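Local coordinates for protein CT_858 (Chlamydia trachomatis, PDB 3DOR), which probably cleaves proteins as a secreted serine-type endopeptidase that combines a PDZ domain with a peptidase family S41 domain, at residues B[67-71]-B[72-76]. Residues are numbered along the deposited sequence; the frame is centred on the assembly and turned at random.
Sequences GGLND and FHAGV
Asp-71 and Ala-74 close a beta turn with an Asx turn nested inside it, on the path from helix 55-67 to strand 75-78. At the first corner, Phe-72 has helical phi/psi (-58°/-22°), and its ring packs edge-to-face with Phe-466. His-73 follows, and its N donates to Asp-71 OD1 at 2.7 Å, the bond that defines the Asx turn. Because CG of Asp-71 stands anti to its own N (chi1 -174°), the carboxylate lies beside the chain that follows; OD1 is met on its anti side, with the donor out of the carboxylate plane. Asp-71 OD1 also lies 3.0 Å from His-73 CB, a tight approach, while the His-73 side chain turns away at its end and touches Ser-467 and Thr-513. Ala-74 N then has two weak bonds, to Asp-71 O at 2.9 Å and Asp-71 OD1 at 3.2 Å. OD2 of the same carboxylate is gripped by the hydroxyls of Tyr-22 and Thr-513, which helps fix its rotation. A water accepts from Asp-71 N and lies in position to donate to Ala-74 O; Ala-74 CB packs 3.5 Å from Asp-71 CB and 3.9 Å from Leu-69 CD1. Gly-75 starts the strand, pairing through its backbone with Ser-511, and its O takes a weak hydrogen bond from Ser-511 OG.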
ATOM      1  N   GLY B  67     -11.727   2.462 -19.655  1.00 29.81           N
ATOM      2  CA  GLY B  67     -12.989   3.180 -19.687  1.00 28.87           C
ATOM      3  C   GLY B  67     -14.036   2.380 -20.445  1.00 30.68           C
ATOM      4  O   GLY B  67     -15.239   2.573 -20.251  1.00 29.66           O
ATOM      5  N   GLY B  68     -13.578   1.474 -21.310  1.00 29.38           N
ATOM      6  CA  GLY B  68     -14.498   0.662 -22.086  1.00 28.03           C
ATOM      7  C   GLY B  68     -15.264  -0.350 -21.259  1.00 29.24           C
ATOM      8  O   GLY B  68     -16.234  -0.948 -21.735  1.00 30.00           O
ATOM      9  N   LEU B  69     -14.836  -0.557 -20.019  1.00 29.23           N
ATOM     10  CA  LEU B  69     -15.515  -1.505 -19.141  1.00 27.68           C
ATOM     11  C   LEU B  69     -16.814  -0.913 -18.605  1.00 27.18           C
ATOM     12  O   LEU B  69     -17.630  -1.625 -18.023  1.00 28.64           O
ATOM     13  CB  LEU B  69     -14.609  -1.888 -17.969  1.00 28.74           C
ATOM     14  CG  LEU B  69     -13.356  -2.716 -18.279  1.00 29.14           C
ATOM     15  CD1 LEU B  69     -12.468  -2.789 -17.040  1.00 30.07           C
ATOM     16  CD2 LEU B  69     -13.765  -4.117 -18.737  1.00 29.57           C
ATOM     17  N   ASN B  70     -17.008   0.386 -18.810  1.00 25.45           N
ATOM     18  CA  ASN B  70     -18.211   1.064 -18.322  1.00 28.98           C
ATOM     19  C   ASN B  70     -18.414   0.680 -16.842  1.00 28.51           C
ATOM     20  O   ASN B  70     -19.478   0.216 -16.446  1.00 28.11           O
ATOM     21  CB  ASN B  70     -19.418   0.647 -19.177  1.00 28.56           C
ATOM     22  CG  ASN B  70     -20.596   1.612 -19.058  1.00 33.34           C
ATOM     23  OD1 ASN B  70     -21.432   1.707 -19.965  1.00 32.14           O
ATOM     24  ND2 ASN B  70     -20.672   2.320 -17.942  1.00 31.09           N
ATOM     25  N   ASP B  71     -17.362   0.867 -16.045  1.00 28.26           N
ATOM     26  CA  ASP B  71     -17.358   0.534 -14.616  1.00 28.58           C
ATOM     27  C   ASP B  71     -16.914   1.779 -13.851  1.00 28.49           C
ATOM     28  O   ASP B  71     -15.750   2.174 -13.938  1.00 29.84           O
ATOM     29  CB  ASP B  71     -16.358  -0.604 -14.362  1.00 28.26           C
ATOM     30  CG  ASP B  71     -16.381  -1.115 -12.921  1.00 29.26           C
ATOM     31  OD1 ASP B  71     -16.648  -0.325 -11.993  1.00 28.59           O
ATOM     32  OD2 ASP B  71     -16.100  -2.319 -12.720  1.00 29.11           O
ATOM     33  N   PHE B  72     -17.816   2.404 -13.099  1.00 27.66           N
ATOM     34  CA  PHE B  72     -17.417   3.608 -12.373  1.00 29.37           C
ATOM     35  C   PHE B  72     -16.258   3.350 -11.421  1.00 29.82           C
ATOM     36  O   PHE B  72     -15.546   4.279 -11.052  1.00 30.49           O
ATOM     37  CB  PHE B  72     -18.595   4.224 -11.617  1.00 26.52           C
ATOM     38  CG  PHE B  72     -19.714   4.664 -12.512  1.00 24.85           C
ATOM     39  CD1 PHE B  72     -20.874   3.906 -12.617  1.00 26.29           C
ATOM     40  CD2 PHE B  72     -19.597   5.816 -13.275  1.00 26.91           C
ATOM     41  CE1 PHE B  72     -21.911   4.290 -13.477  1.00 27.81           C
ATOM     42  CE2 PHE B  72     -20.625   6.211 -14.134  1.00 26.66           C
ATOM     43  CZ  PHE B  72     -21.782   5.444 -14.234  1.00 26.30           C
ATOM     44  N   HIS B  73     -16.069   2.091 -11.036  1.00 29.80           N
ATOM     45  CA  HIS B  73     -14.974   1.706 -10.151  1.00 32.95           C
ATOM     46  C   HIS B  73     -13.661   1.477 -10.927  1.00 34.99           C
ATOM     47  O   HIS B  73     -12.574   1.714 -10.398  1.00 37.76           O
ATOM     48  CB  HIS B  73     -15.311   0.406  -9.403  1.00 34.91           C
ATOM     49  CG  HIS B  73     -16.073   0.596  -8.127  1.00 33.83           C
ATOM     50  ND1 HIS B  73     -15.876   1.676  -7.290  1.00 34.56           N
ATOM     51  CD2 HIS B  73     -16.947  -0.219  -7.484  1.00 34.00           C
ATOM     52  CE1 HIS B  73     -16.590   1.515  -6.189  1.00 34.50           C
ATOM     53  NE2 HIS B  73     -17.249   0.372  -6.281  1.00 35.39           N
ATOM     54  N   ALA B  74     -13.754   1.000 -12.167  1.00 32.92           N
ATOM     55  CA  ALA B  74     -12.555   0.713 -12.961  1.00 31.82           C
ATOM     56  C   ALA B  74     -11.961   1.920 -13.689  1.00 30.95           C
ATOM     57  O   ALA B  74     -12.640   2.585 -14.470  1.00 29.95           O
ATOM     58  CB  ALA B  74     -12.848  -0.413 -13.959  1.00 29.43           C
ATOM     59  N   GLY B  75     -10.681   2.193 -13.439  1.00 31.38           N
ATOM     60  CA  GLY B  75     -10.037   3.330 -14.078  1.00 32.41           C
ATOM     61  C   GLY B  75      -8.538   3.431 -13.839  1.00 32.53           C
ATOM     62  O   GLY B  75      -8.007   2.846 -12.898  1.00 33.10           O
ATOM     63  N   VAL B  76      -7.852   4.183 -14.692  1.00 32.46           N
ATOM     64  CA  VAL B  76      -6.411   4.358 -14.568  1.00 31.82           C
ATOM     65  C   VAL B  76      -6.055   5.812 -14.298  1.00 32.16           C
ATOM     66  O   VAL B  76      -6.606   6.714 -14.923  1.00 33.85           O
ATOM     67  CB  VAL B  76      -5.677   3.951 -15.868  1.00 34.75           C
ATOM     68  CG1 VAL B  76      -4.168   3.928 -15.631  1.00 33.86           C
ATOM     69  CG2 VAL B  76      -6.173   2.605 -16.362  1.00 33.48           C
TER
HETATM   70  O   HOH W   1     -14.476   1.638 -16.758  1.00 28.93           O